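Local coordinates for chemotaxis protein CheX (PDB 3HM4) that probably removes the phosphoryl group from the response regulator CheY in bacterial chemotaxis, as other CheX phosphatases do, at residues S5-A10 against P34-N39; N19-M24 against G93-M98; T53-G58 against M110-Q115; Q86-A91 against P119-G124. All coordinates share one frame; numbering follows the deposited sequence.

Contact 1: residues S5-A10 against P34-N39; sequences SGIEIA and PYVKKN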
loop_
_atom_site.group_PDB
_atom_site.type_symbol
_atom_site.label_atom_id
_atom_site.label_comp_id
_atom_site.label_asym_id
_atom_site.label_seq_id
_atom_site.Cartn_x
_atom_site.Cartn_y
_atom_site.Cartn_z
ATOM N N SER A 5 -17.565 -13.229 -2.712
ATOM C CA SER A 5 -16.471 -12.369 -3.237
ATOM C C SER A 5 -16.074 -11.186 -2.322
ATOM O O SER A 5 -14.912 -10.704 -2.369
ATOM C CB SER A 5 -16.834 -11.805 -4.624
ATOM O OG SER A 5 -17.867 -10.823 -4.509
ATOM N N GLY A 6 -17.004 -10.766 -1.460
ATOM C CA GLY A 6 -16.852 -9.557 -0.652
ATOM C C GLY A 6 -17.760 -8.434 -1.172
ATOM O O GLY A 6 -17.986 -7.443 -0.475
ATOM N N ILE A 7 -18.327 -8.584 -2.378
ATOM C CA ILE A 7 -19.200 -7.546 -2.949
ATOM C C ILE A 7 -20.419 -7.243 -2.051
ATOM O O ILE A 7 -20.880 -6.118 -1.966
ATOM C CB ILE A 7 -19.603 -7.888 -4.391
ATOM C CG1 ILE A 7 -19.999 -6.623 -5.152
ATOM C CG2 ILE A 7 -20.692 -8.959 -4.423
ATOM C CD1 ILE A 7 -19.867 -6.780 -6.647
ATOM N N GLU A 8 -20.878 -8.277 -1.351
ATOM C CA GLU A 8 -21.979 -8.187 -0.393
ATOM C C GLU A 8 -21.697 -7.260 0.801
ATOM O O GLU A 8 -22.629 -6.835 1.482
ATOM C CB GLU A 8 -22.374 -9.600 0.101
ATOM C CG GLU A 8 -21.378 -10.330 1.037
ATOM C CD GLU A 8 -20.070 -10.848 0.397
ATOM O OE1 GLU A 8 -19.901 -10.845 -0.860
ATOM O OE2 GLU A 8 -19.191 -11.255 1.179
ATOM N N ILE A 9 -20.414 -6.972 1.090
ATOM C CA ILE A 9 -20.096 -6.041 2.186
ATOM C C ILE A 9 -19.464 -4.756 1.622
ATOM O O ILE A 9 -18.801 -4.033 2.352
ATOM C CB ILE A 9 -19.322 -6.643 3.440
ATOM C CG1 ILE A 9 -17.834 -6.891 3.216
ATOM C CG2 ILE A 9 -20.106 -7.843 4.062
ATOM C CD1 ILE A 9 -17.451 -7.628 2.079
ATOM N N ALA A 10 -19.771 -4.423 0.374
ATOM C CA ALA A 10 -19.276 -3.168 -0.209
ATOM C C ALA A 10 -19.842 -1.925 0.501
ATOM O O ALA A 10 -19.122 -0.935 0.622
ATOM C CB ALA A 10 -19.633 -3.119 -1.698
ATOM N N PRO A 34 -20.805 -1.451 -7.404
ATOM C CA PRO A 34 -19.595 -2.233 -7.161
ATOM C C PRO A 34 -19.462 -3.332 -8.199
ATOM O O PRO A 34 -20.468 -3.835 -8.735
ATOM C CB PRO A 34 -19.857 -2.876 -5.801
ATOM C CG PRO A 34 -20.785 -1.925 -5.123
ATOM C CD PRO A 34 -21.701 -1.484 -6.220
ATOM N N TYR A 35 -18.231 -3.683 -8.530
ATOM C CA TYR A 35 -17.970 -4.763 -9.445
ATOM C C TYR A 35 -16.768 -5.555 -8.985
ATOM O O TYR A 35 -15.908 -5.027 -8.267
ATOM C CB TYR A 35 -17.794 -4.269 -10.896
ATOM C CG TYR A 35 -16.609 -3.373 -11.157
ATOM C CD1 TYR A 35 -16.675 -2.016 -10.943
ATOM C CD2 TYR A 35 -15.386 -3.909 -11.592
ATOM C CE1 TYR A 35 -15.564 -1.185 -11.225
ATOM C CE2 TYR A 35 -14.268 -3.103 -11.857
ATOM C CZ TYR A 35 -14.364 -1.737 -11.647
ATOM O OH TYR A 35 -13.259 -0.972 -11.914
ATOM N N VAL A 36 -16.701 -6.817 -9.399
ATOM C CA VAL A 36 -15.530 -7.651 -9.169
ATOM C C VAL A 36 -14.502 -7.268 -10.226
ATOM O O VAL A 36 -14.780 -7.355 -11.430
ATOM C CB VAL A 36 -15.854 -9.146 -9.168
ATOM C CG1 VAL A 36 -14.564 -9.976 -9.095
ATOM C CG2 VAL A 36 -16.836 -9.522 -8.017
ATOM N N LYS A 37 -13.309 -6.832 -9.808
ATOM C CA LYS A 37 -12.268 -6.466 -10.726
ATOM C C LYS A 37 -11.819 -7.694 -11.542
ATOM O O LYS A 37 -11.578 -8.736 -10.971
ATOM C CB LYS A 37 -11.103 -5.889 -9.910
ATOM C CG LYS A 37 -10.152 -5.106 -10.678
ATOM C CD LYS A 37 -9.074 -4.586 -9.767
ATOM C CE LYS A 37 -8.119 -3.811 -10.552
ATOM N NZ LYS A 37 -8.636 -2.450 -10.899
ATOM N N LYS A 38 -11.724 -7.543 -12.850
ATOM C CA LYS A 38 -11.222 -8.600 -13.701
ATOM C C LYS A 38 -9.838 -8.293 -14.215
ATOM O O LYS A 38 -9.193 -9.178 -14.750
ATOM C CB LYS A 38 -12.202 -8.893 -14.833
ATOM C CG LYS A 38 -13.607 -9.262 -14.314
ATOM C CD LYS A 38 -13.620 -10.459 -13.327
ATOM C CE LYS A 38 -15.005 -10.852 -12.867
ATOM N NZ LYS A 38 -15.760 -11.498 -13.990
ATOM N N ASN A 39 -9.429 -7.039 -14.218
ATOM C CA ASN A 39 -8.059 -6.622 -14.518
ATOM C C ASN A 39 -7.182 -6.776 -13.260
ATOM O O ASN A 39 -7.679 -6.742 -12.118
ATOM C CB ASN A 39 -8.053 -5.144 -14.989
ATOM C CG ASN A 39 -8.633 -4.972 -16.401
ATOM O OD1 ASN A 39 -7.977 -5.342 -17.401
ATOM N ND2 ASN A 39 -9.820 -4.398 -16.505
#

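Contact 2: residues N19-M24 against G93-M98; sequences NVLSTM and GEVTNM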
loop_
_atom_site.group_PDB
_atom_site.type_symbol
_atom_site.label_atom_id
_atom_site.label_comp_id
_atom_site.label_asym_id
_atom_site.label_seq_id
_atom_site.Cartn_x
_atom_site.Cartn_y
_atom_site.Cartn_z
ATOM N N ASN A 19 -18.904 9.637 2.422
ATOM C CA ASN A 19 -18.973 10.612 3.515
ATOM C C ASN A 19 -17.674 11.378 3.683
ATOM O O ASN A 19 -17.699 12.588 3.841
ATOM C CB ASN A 19 -19.375 9.938 4.826
ATOM C CG ASN A 19 -20.818 9.448 4.829
ATOM O OD1 ASN A 19 -21.616 9.793 3.951
ATOM N ND2 ASN A 19 -21.152 8.618 5.810
ATOM N N VAL A 20 -16.530 10.693 3.646
ATOM C CA VAL A 20 -15.254 11.373 3.823
ATOM C C VAL A 20 -14.981 12.376 2.693
ATOM O O VAL A 20 -14.608 13.518 2.960
ATOM C CB VAL A 20 -14.072 10.368 3.956
ATOM C CG1 VAL A 20 -12.764 11.085 3.969
ATOM C CG2 VAL A 20 -14.251 9.584 5.257
ATOM N N LEU A 21 -15.144 11.938 1.437
ATOM C CA LEU A 21 -14.897 12.835 0.291
ATOM C C LEU A 21 -15.854 14.036 0.272
ATOM O O LEU A 21 -15.439 15.145 -0.099
ATOM C CB LEU A 21 -14.833 12.101 -1.057
ATOM C CG LEU A 21 -13.481 11.466 -1.432
ATOM C CD1 LEU A 21 -12.353 12.554 -1.468
ATOM C CD2 LEU A 21 -13.140 10.355 -0.508
ATOM N N SER A 22 -17.109 13.790 0.626
ATOM C CA SER A 22 -18.140 14.857 0.719
ATOM C C SER A 22 -17.695 15.896 1.747
ATOM O O SER A 22 -17.558 17.099 1.449
ATOM C CB SER A 22 -19.499 14.287 1.153
ATOM O OG SER A 22 -20.096 13.473 0.158
ATOM N N THR A 23 -17.430 15.413 2.948
ATOM C CA THR A 23 -17.078 16.296 4.071
ATOM C C THR A 23 -15.801 17.047 3.890
ATOM O O THR A 23 -15.770 18.280 4.031
ATOM C CB THR A 23 -16.951 15.515 5.372
ATOM O OG1 THR A 23 -18.196 14.887 5.645
ATOM C CG2 THR A 23 -16.548 16.417 6.525
HETATM N N MSE A 24 -14.724 16.329 3.540
HETATM C CA MSE A 24 -13.416 16.950 3.422
HETATM C C MSE A 24 -13.177 17.787 2.177
HETATM O O MSE A 24 -12.436 18.771 2.256
HETATM C CB MSE A 24 -12.319 15.859 3.518
HETATM C CG MSE A 24 -12.338 15.111 4.842
HETATM SE SE MSE A 24 -12.208 16.173 6.435
HETATM C CE MSE A 24 -10.456 16.989 6.264
ATOM N N GLY A 93 -3.543 11.240 2.443
ATOM C CA GLY A 93 -3.258 10.378 3.589
ATOM C C GLY A 93 -4.323 10.502 4.678
ATOM O O GLY A 93 -4.770 9.496 5.238
ATOM N N GLU A 94 -4.766 11.732 4.944
ATOM C CA GLU A 94 -5.823 11.914 5.939
ATOM C C GLU A 94 -7.148 11.345 5.477
ATOM O O GLU A 94 -7.860 10.699 6.247
ATOM C CB GLU A 94 -5.960 13.377 6.339
ATOM C CG GLU A 94 -7.045 13.611 7.410
ATOM C CD GLU A 94 -6.818 12.843 8.743
ATOM O OE1 GLU A 94 -5.660 12.538 9.112
ATOM O OE2 GLU A 94 -7.815 12.564 9.467
ATOM N N VAL A 95 -7.505 11.605 4.222
ATOM C CA VAL A 95 -8.711 11.010 3.625
ATOM C C VAL A 95 -8.698 9.484 3.828
ATOM O O VAL A 95 -9.699 8.887 4.210
ATOM C CB VAL A 95 -8.829 11.349 2.105
ATOM C CG1 VAL A 95 -9.835 10.427 1.364
ATOM C CG2 VAL A 95 -9.186 12.847 1.977
ATOM N N THR A 96 -7.537 8.876 3.572
ATOM C CA THR A 96 -7.435 7.413 3.668
ATOM C C THR A 96 -7.553 6.892 5.095
ATOM O O THR A 96 -8.235 5.891 5.342
ATOM C CB THR A 96 -6.173 6.929 2.966
ATOM O OG1 THR A 96 -6.136 7.441 1.619
ATOM C CG2 THR A 96 -6.065 5.415 2.937
ATOM N N ASN A 97 -6.920 7.612 6.032
ATOM C CA ASN A 97 -7.080 7.285 7.458
ATOM C C ASN A 97 -8.539 7.383 7.871
ATOM O O ASN A 97 -9.034 6.547 8.612
ATOM C CB ASN A 97 -6.213 8.190 8.348
ATOM C CG ASN A 97 -4.860 7.591 8.665
ATOM O OD1 ASN A 97 -4.775 6.395 8.967
ATOM N ND2 ASN A 97 -3.823 8.398 8.653
HETATM N N MSE A 98 -9.243 8.407 7.387
HETATM C CA MSE A 98 -10.646 8.595 7.718
HETATM C C MSE A 98 -11.551 7.539 7.097
HETATM O O MSE A 98 -12.464 7.042 7.768
HETATM C CB MSE A 98 -11.132 9.991 7.338
HETATM C CG MSE A 98 -10.501 11.099 8.165
HETATM SE SE MSE A 98 -11.008 12.836 7.494
HETATM C CE MSE A 98 -12.868 12.751 7.855
#

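Contact 3: residues T53-G58 against M110-Q115; sequences TGHKNG and MGMTFQ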
loop_
_atom_site.group_PDB
_atom_site.type_symbol
_atom_site.label_atom_id
_atom_site.label_comp_id
_atom_site.label_asym_id
_atom_site.label_seq_id
_atom_site.Cartn_x
_atom_site.Cartn_y
_atom_site.Cartn_z
ATOM N N THR A 53 -6.810 -5.690 9.333
ATOM C CA THR A 53 -6.642 -7.033 9.905
ATOM C C THR A 53 -7.836 -7.356 10.828
ATOM O O THR A 53 -8.397 -6.487 11.467
ATOM C CB THR A 53 -5.339 -7.148 10.671
ATOM O OG1 THR A 53 -5.365 -6.272 11.803
ATOM C CG2 THR A 53 -4.106 -6.820 9.775
ATOM N N GLY A 54 -8.173 -8.628 10.904
ATOM C CA GLY A 54 -9.316 -9.080 11.743
ATOM C C GLY A 54 -9.605 -10.523 11.482
ATOM O O GLY A 54 -8.674 -11.237 11.258
ATOM N N HIS A 55 -10.889 -10.931 11.427
ATOM C CA HIS A 55 -11.217 -12.345 11.141
ATOM C C HIS A 55 -10.683 -12.818 9.793
ATOM O O HIS A 55 -10.329 -13.994 9.616
ATOM C CB HIS A 55 -12.723 -12.671 11.322
ATOM C CG HIS A 55 -13.601 -12.161 10.217
ATOM N ND1 HIS A 55 -13.998 -10.845 10.122
ATOM C CD2 HIS A 55 -14.184 -12.804 9.170
ATOM C CE1 HIS A 55 -14.765 -10.693 9.059
ATOM N NE2 HIS A 55 -14.886 -11.859 8.452
ATOM N N LYS A 56 -10.631 -11.866 8.866
ATOM C CA LYS A 56 -9.968 -11.914 7.607
ATOM C C LYS A 56 -9.042 -10.651 7.547
ATOM O O LYS A 56 -9.232 -9.685 8.248
ATOM C CB LYS A 56 -11.006 -11.873 6.503
ATOM C CG LYS A 56 -11.790 -13.135 6.378
ATOM C CD LYS A 56 -12.882 -13.026 5.354
ATOM C CE LYS A 56 -13.721 -14.282 5.200
ATOM N NZ LYS A 56 -14.843 -14.024 4.252
ATOM N N ASN A 57 -8.040 -10.711 6.711
ATOM C CA ASN A 57 -7.086 -9.627 6.503
ATOM C C ASN A 57 -7.266 -9.132 5.095
ATOM O O ASN A 57 -7.683 -9.850 4.207
ATOM C CB ASN A 57 -5.689 -10.180 6.689
ATOM C CG ASN A 57 -5.465 -10.725 8.067
ATOM O OD1 ASN A 57 -5.818 -10.112 9.054
ATOM N ND2 ASN A 57 -4.898 -11.939 8.127
ATOM N N GLY A 58 -6.955 -7.886 4.884
ATOM C CA GLY A 58 -7.194 -7.285 3.586
ATOM C C GLY A 58 -6.669 -5.893 3.483
ATOM O O GLY A 58 -5.712 -5.550 4.166
HETATM N N MSE A 110 -21.597 -4.237 12.446
HETATM C CA MSE A 110 -22.072 -5.458 11.816
HETATM C C MSE A 110 -21.392 -6.705 12.476
HETATM O O MSE A 110 -21.488 -7.816 11.940
HETATM C CB MSE A 110 -21.801 -5.418 10.305
HETATM C CG MSE A 110 -22.464 -4.232 9.576
HETATM SE SE MSE A 110 -21.832 -4.099 7.760
HETATM C CE MSE A 110 -22.574 -5.790 7.159
ATOM N N GLY A 111 -20.731 -6.504 13.612
ATOM C CA GLY A 111 -20.127 -7.600 14.382
ATOM C C GLY A 111 -18.764 -8.053 13.922
ATOM O O GLY A 111 -18.315 -9.137 14.319
HETATM N N MSE A 112 -18.065 -7.227 13.128
HETATM C CA MSE A 112 -16.737 -7.574 12.602
HETATM C C MSE A 112 -15.732 -6.481 12.942
HETATM O O MSE A 112 -15.748 -5.420 12.318
HETATM C CB MSE A 112 -16.815 -7.790 11.102
HETATM C CG MSE A 112 -17.699 -8.948 10.710
HETATM SE SE MSE A 112 -17.963 -9.139 8.842
HETATM C CE MSE A 112 -19.254 -7.782 8.629
ATOM N N THR A 113 -14.857 -6.763 13.895
ATOM C CA THR A 113 -13.831 -5.848 14.331
ATOM C C THR A 113 -12.572 -6.002 13.478
ATOM O O THR A 113 -11.995 -7.085 13.392
ATOM C CB THR A 113 -13.459 -6.067 15.814
ATOM O OG1 THR A 113 -14.630 -5.811 16.614
ATOM C CG2 THR A 113 -12.337 -5.142 16.255
ATOM N N PHE A 114 -12.125 -4.871 12.920
ATOM C CA PHE A 114 -10.895 -4.803 12.161
ATOM C C PHE A 114 -9.987 -3.708 12.703
ATOM O O PHE A 114 -10.474 -2.631 13.073
ATOM C CB PHE A 114 -11.162 -4.453 10.702
ATOM C CG PHE A 114 -11.837 -5.527 9.928
ATOM C CD1 PHE A 114 -13.224 -5.598 9.851
ATOM C CD2 PHE A 114 -11.088 -6.466 9.220
ATOM C CE1 PHE A 114 -13.854 -6.601 9.115
ATOM C CE2 PHE A 114 -11.728 -7.462 8.486
ATOM C CZ PHE A 114 -13.115 -7.520 8.435
ATOM N N GLN A 115 -8.684 -3.970 12.734
ATOM C CA GLN A 115 -7.676 -2.959 13.015
ATOM C C GLN A 115 -7.209 -2.392 11.681
ATOM O O GLN A 115 -7.272 -3.073 10.646
ATOM C CB GLN A 115 -6.479 -3.520 13.780
ATOM C CG GLN A 115 -6.874 -4.134 15.131
ATOM C CD GLN A 115 -7.623 -3.182 16.051
ATOM O OE1 GLN A 115 -7.305 -1.984 16.129
ATOM N NE2 GLN A 115 -8.637 -3.714 16.765
HETATM O O HOH W 1 -13.169 -9.340 12.227
#

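Contact 4: residues Q86-A91 against P119-G124; sequences QDTKDA and PSVIMG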
loop_
_atom_site.group_PDB
_atom_site.type_symbol
_atom_site.label_atom_id
_atom_site.label_comp_id
_atom_site.label_asym_id
_atom_site.label_seq_id
_atom_site.Cartn_x
_atom_site.Cartn_y
_atom_site.Cartn_z
ATOM N N GLN A 86 4.001 17.246 -0.917
ATOM C CA GLN A 86 3.697 17.218 0.496
ATOM C C GLN A 86 2.184 17.315 0.762
ATOM O O GLN A 86 1.653 16.616 1.638
ATOM C CB GLN A 86 4.411 18.356 1.241
ATOM C CG GLN A 86 4.242 18.300 2.737
ATOM C CD GLN A 86 4.953 17.132 3.377
ATOM O OE1 GLN A 86 6.111 16.880 3.066
ATOM N NE2 GLN A 86 4.269 16.416 4.283
ATOM N N ASP A 87 1.501 18.197 0.037
ATOM C CA ASP A 87 0.086 18.428 0.277
ATOM C C ASP A 87 -0.756 17.228 -0.173
ATOM O O ASP A 87 -1.760 16.928 0.479
ATOM C CB ASP A 87 -0.384 19.747 -0.351
ATOM C CG ASP A 87 0.266 20.985 0.251
ATOM O OD1 ASP A 87 0.844 20.910 1.337
ATOM O OD2 ASP A 87 0.184 22.012 -0.439
ATOM N N THR A 88 -0.338 16.582 -1.260
ATOM C CA THR A 88 -1.001 15.343 -1.707
ATOM C C THR A 88 -0.839 14.236 -0.658
ATOM O O THR A 88 -1.816 13.599 -0.279
ATOM C CB THR A 88 -0.523 14.879 -3.108
ATOM O OG1 THR A 88 -0.863 15.922 -4.011
ATOM C CG2 THR A 88 -1.195 13.583 -3.544
ATOM N N LYS A 89 0.378 14.037 -0.176
ATOM C CA LYS A 89 0.641 13.070 0.878
ATOM C C LYS A 89 -0.250 13.348 2.086
ATOM O O LYS A 89 -0.936 12.458 2.590
ATOM C CB LYS A 89 2.098 13.127 1.290
ATOM C CG LYS A 89 2.474 12.240 2.452
ATOM C CD LYS A 89 3.959 12.371 2.819
ATOM C CE LYS A 89 4.286 11.446 3.974
ATOM N NZ LYS A 89 5.750 11.298 4.145
ATOM N N ASP A 90 -0.236 14.597 2.547
ATOM C CA ASP A 90 -0.986 14.953 3.740
ATOM C C ASP A 90 -2.509 14.849 3.588
ATOM O O ASP A 90 -3.209 14.253 4.431
ATOM C CB ASP A 90 -0.616 16.352 4.260
ATOM C CG ASP A 90 0.792 16.427 4.830
ATOM O OD1 ASP A 90 1.377 15.392 5.237
ATOM O OD2 ASP A 90 1.340 17.560 4.855
ATOM N N ALA A 91 -3.027 15.404 2.494
ATOM C CA ALA A 91 -4.485 15.457 2.270
ATOM C C ALA A 91 -5.055 14.075 1.953
ATOM O O ALA A 91 -6.019 13.615 2.573
ATOM C CB ALA A 91 -4.832 16.438 1.128
ATOM N N PRO A 119 -1.637 4.292 6.407
ATOM C CA PRO A 119 -1.701 4.358 4.944
ATOM C C PRO A 119 -0.368 4.692 4.287
ATOM O O PRO A 119 0.543 5.212 4.913
ATOM C CB PRO A 119 -2.704 5.507 4.673
ATOM C CG PRO A 119 -3.399 5.718 5.980
ATOM C CD PRO A 119 -2.407 5.386 7.036
ATOM N N SER A 120 -0.335 4.416 2.986
ATOM C CA SER A 120 0.722 4.908 2.105
ATOM C C SER A 120 0.061 5.592 0.914
ATOM O O SER A 120 -1.029 5.198 0.476
ATOM C CB SER A 120 1.672 3.816 1.603
ATOM O OG SER A 120 2.462 3.297 2.661
ATOM N N VAL A 121 0.732 6.625 0.401
ATOM C CA VAL A 121 0.289 7.408 -0.742
ATOM C C VAL A 121 1.291 7.228 -1.866
ATOM O O VAL A 121 2.513 7.347 -1.666
ATOM C CB VAL A 121 0.082 8.902 -0.398
ATOM C CG1 VAL A 121 -0.269 9.662 -1.688
ATOM C CG2 VAL A 121 -0.979 9.078 0.658
ATOM N N ILE A 122 0.770 6.899 -3.051
ATOM C CA ILE A 122 1.543 6.634 -4.236
ATOM C C ILE A 122 1.301 7.734 -5.263
ATOM O O ILE A 122 0.161 8.125 -5.517
ATOM C CB ILE A 122 1.178 5.267 -4.849
ATOM C CG1 ILE A 122 1.516 4.124 -3.852
ATOM C CG2 ILE A 122 1.918 5.001 -6.175
ATOM C CD1 ILE A 122 0.473 3.756 -2.971
HETATM N N MSE A 123 2.381 8.255 -5.856
HETATM C CA MSE A 123 2.239 9.243 -6.900
HETATM C C MSE A 123 3.049 8.897 -8.136
HETATM O O MSE A 123 4.096 8.268 -8.054
HETATM C CB MSE A 123 2.662 10.606 -6.386
HETATM C CG MSE A 123 1.928 11.088 -5.129
HETATM SE SE MSE A 123 2.517 12.768 -4.465
HETATM C CE MSE A 123 2.513 12.387 -2.601
ATOM N N GLY A 124 2.550 9.351 -9.269
ATOM C CA GLY A 124 3.220 9.215 -10.573
ATOM C C GLY A 124 2.163 8.915 -11.598
ATOM O O GLY A 124 1.342 8.047 -11.406
#

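Contact 1: residues S5-A10 against P34-N39
Ile7, in a single 3-10 turn formed by residues 7-8, sits across from Pro34, just ahead of the last residues of strand 30-36, their CA atoms 6.8 Å apart. The two backbones share no hydrogen bond, and the contact is mostly apolar. Ile7 carries most of it. Its CG1 lies anti to the backbone N (chi1 -157°), and this sends CD1 over the backbone of the strand. Ile7 CG1 meets Pro34 CB at 3.8 Å, with the two side chains crossing at about a right angle. Ile7 CD1 continues past the ring to Pro34 O at 3.7 Å and also touches Tyr35 CA. Ile7 CD1 also comes near Val36 CG2, a looser contact at 4.3 Å. Ala10, near the start of helix 10-25, adds a second point on the proline: its CB is 3.8 Å from Pro34 CG. The ring is thus touched by Ile7 at CB and by Ala10 at CG. At the other end, Val36 CG2 packs against the CB and OG of Ser5. Ser5 OG is also the acceptor for Ile7 N at 3.1 Å, a nearly straight bond with an angle of 163° at the hydrogen. This ST turn ties Ser5 to the residue that does most of the packing. Ile138 of the neighbouring strand 138-143 touches Ser5, Ile7 and Val36, so the patch continues onto the next strand of the sheet. The arrangement is a surface contact in which the N-terminal lead-in to the first helix packs against strand 30-36, an outermost strand of the antiparallel sheet within this chain.

Contact 2: residues N19-M24 against G93-M98
Met98, Val20 and Val95 have the most surface buried here. Their side chains meet between two helices, Val20 from helix 10-25, Val95 and Met98 from helix 84-109. Both methionines of the contact are selenomethionines. Met98 uses two parts of its side chain. Met98 CB sits against the fork of Val20, 3.8 Å from Val20 CG2 and almost as close to CG1. The tip of Met98 bends at chi3 (65°) and meets Met24. The selenium atoms, Met24 SE and Met98 SE, are 3.7 Å apart, and Met98 SE is equally near Met24 CG. The bends at chi2 and chi3 of Met24 set its CG and SE beside Met98 SE and CE, and the two chains cross at a slant. Val20 points toward the other helix. Val20 CG1 is anti to its own backbone N (chi1 173°). Val20 CG1 lies 3.8 Å from the carbonyl oxygen Val95 O and 4.0 Å from Val95 CG1. Val95 CG1 is also touched by Leu21 CD2 at 3.8 Å, the two side chains meeting at about a right angle. Ile99, one turn after Val95, touches both Val20 and Leu21, and Met76 of helix 66-77 touches Met24 and Val95. A third helix thus joins the same apolar cluster. The axes of the two short segments pass 9.8 Å apart, and their N-to-C directions make an angle of 137°. This is a buried helix pair, inclined and nearer antiparallel than parallel, within the helical layer that covers the sheet of the CheX fold.

Contact 3: residues T53-G58 against M110-Q115
Thr53 O accepts the shortest direct polar bond across this contact, from Gln115 N at 2.8 Å. Thr53 N returns a bond to Gln115 O at 3.0 Å. Together they make Thr53 and Gln115 a hydrogen-bonded antiparallel pair, where the end of strand 47-53 meets the start of strand 115-123 in the sheet. Thr53 O also receives a CA-H contact from Phe114. The Thr53 side chain faces Gln115 CB, and its OG1 is hydrogen-bonded to OG1 of Thr53 in the second subunit. The pair therefore lies at the subunit interface. Next to it, Gly54 lies close to Phe114. The segments part only beyond that point, at His55 and Met112. There the side chains of His55, Met112 and Phe114 meet. The Phe114 ring has Lys56 O at its edge, near its plane, 3.4 Å from Phe114 CE2. Phe114 CZ touches His55 CE1 at 3.6 Å. The ring planes are inclined at 56°, an oblique approach. The imidazole is brought there by chi1 of 75°, which puts CG between the backbone N and the carbonyl carbon. The same CE1 touches the selenium of selenomethionine Met112, which comes to the ring obliquely. Leu107 of helix 84-109 touches both Met112 and Phe114. Gly111, with positive phi, ends that helix in a Schellman motif. One water links the two loops. It accepts from His55 N and donates to Thr113 O at 2.8 Å. The water also bonds to His55 ND1 at 2.7 Å, in the plane of the imidazole, while lying over the centre of the Phe114 ring.

Contact 4: residues Q86-A91 against P119-G124
Van der Waals contacts between Thr88 and Met123 lead the apolar part of this contact. Met123 is a selenomethionine, and the two side chains reach toward each other, tip to tip. Met123 SE is 3.9 Å from Thr88 CG2 and equally close to Thr88 CB. The Thr88 methyl gets there by lying anti to the backbone N, while OG1 turns back to the carbonyl of Ile84. Met123 CE reaches further, to Lys89 N at 3.6 Å, and lies 4.0 Å from Lys89 CB. Val121 points the same way from the strand, and its CG2 is 3.9 Å from Lys89 O. Helix 84-109 here packs on one face of strand 115-123, an alpha-on-beta layer. The short segment axes approach to 8.6 Å, their N-to-C directions 142° apart. Residues Ser120 to Met123 also pair with a strand of the second subunit, so the sheet continues across the interface.

The polar side chains of the helix bond along it or to the partner chain. Gln86 NE2 gives a nearly straight bond to Asp90 OD2 at 3.2 Å, one turn on. The extended Lys89 chain leads away from the strand, and its NZ bonds to Asn40 O of the second subunit.

Overall arrangement
From the N terminus, residues 5-10 lead into helix 10-25. Contact 1 closes the loop that this helix makes with strand 30-36. Contact 2 starts inside that loop and crosses contact 1, joining the first helix to helix 84-109 much later in the chain. Contact 3 opens after contact 1 has closed. It joins the end of strand 47-53 to the start of strand 115-123, and crosses contact 2. Contact 4 crosses both contacts 2 and 3, and brings strand 115-123 back against helix 84-109. Contacts 2 and 4 share that helix and touch where Thr96 and Asn97 meet Pro119. Contacts 2, 3 and 4 also reach the second subunit.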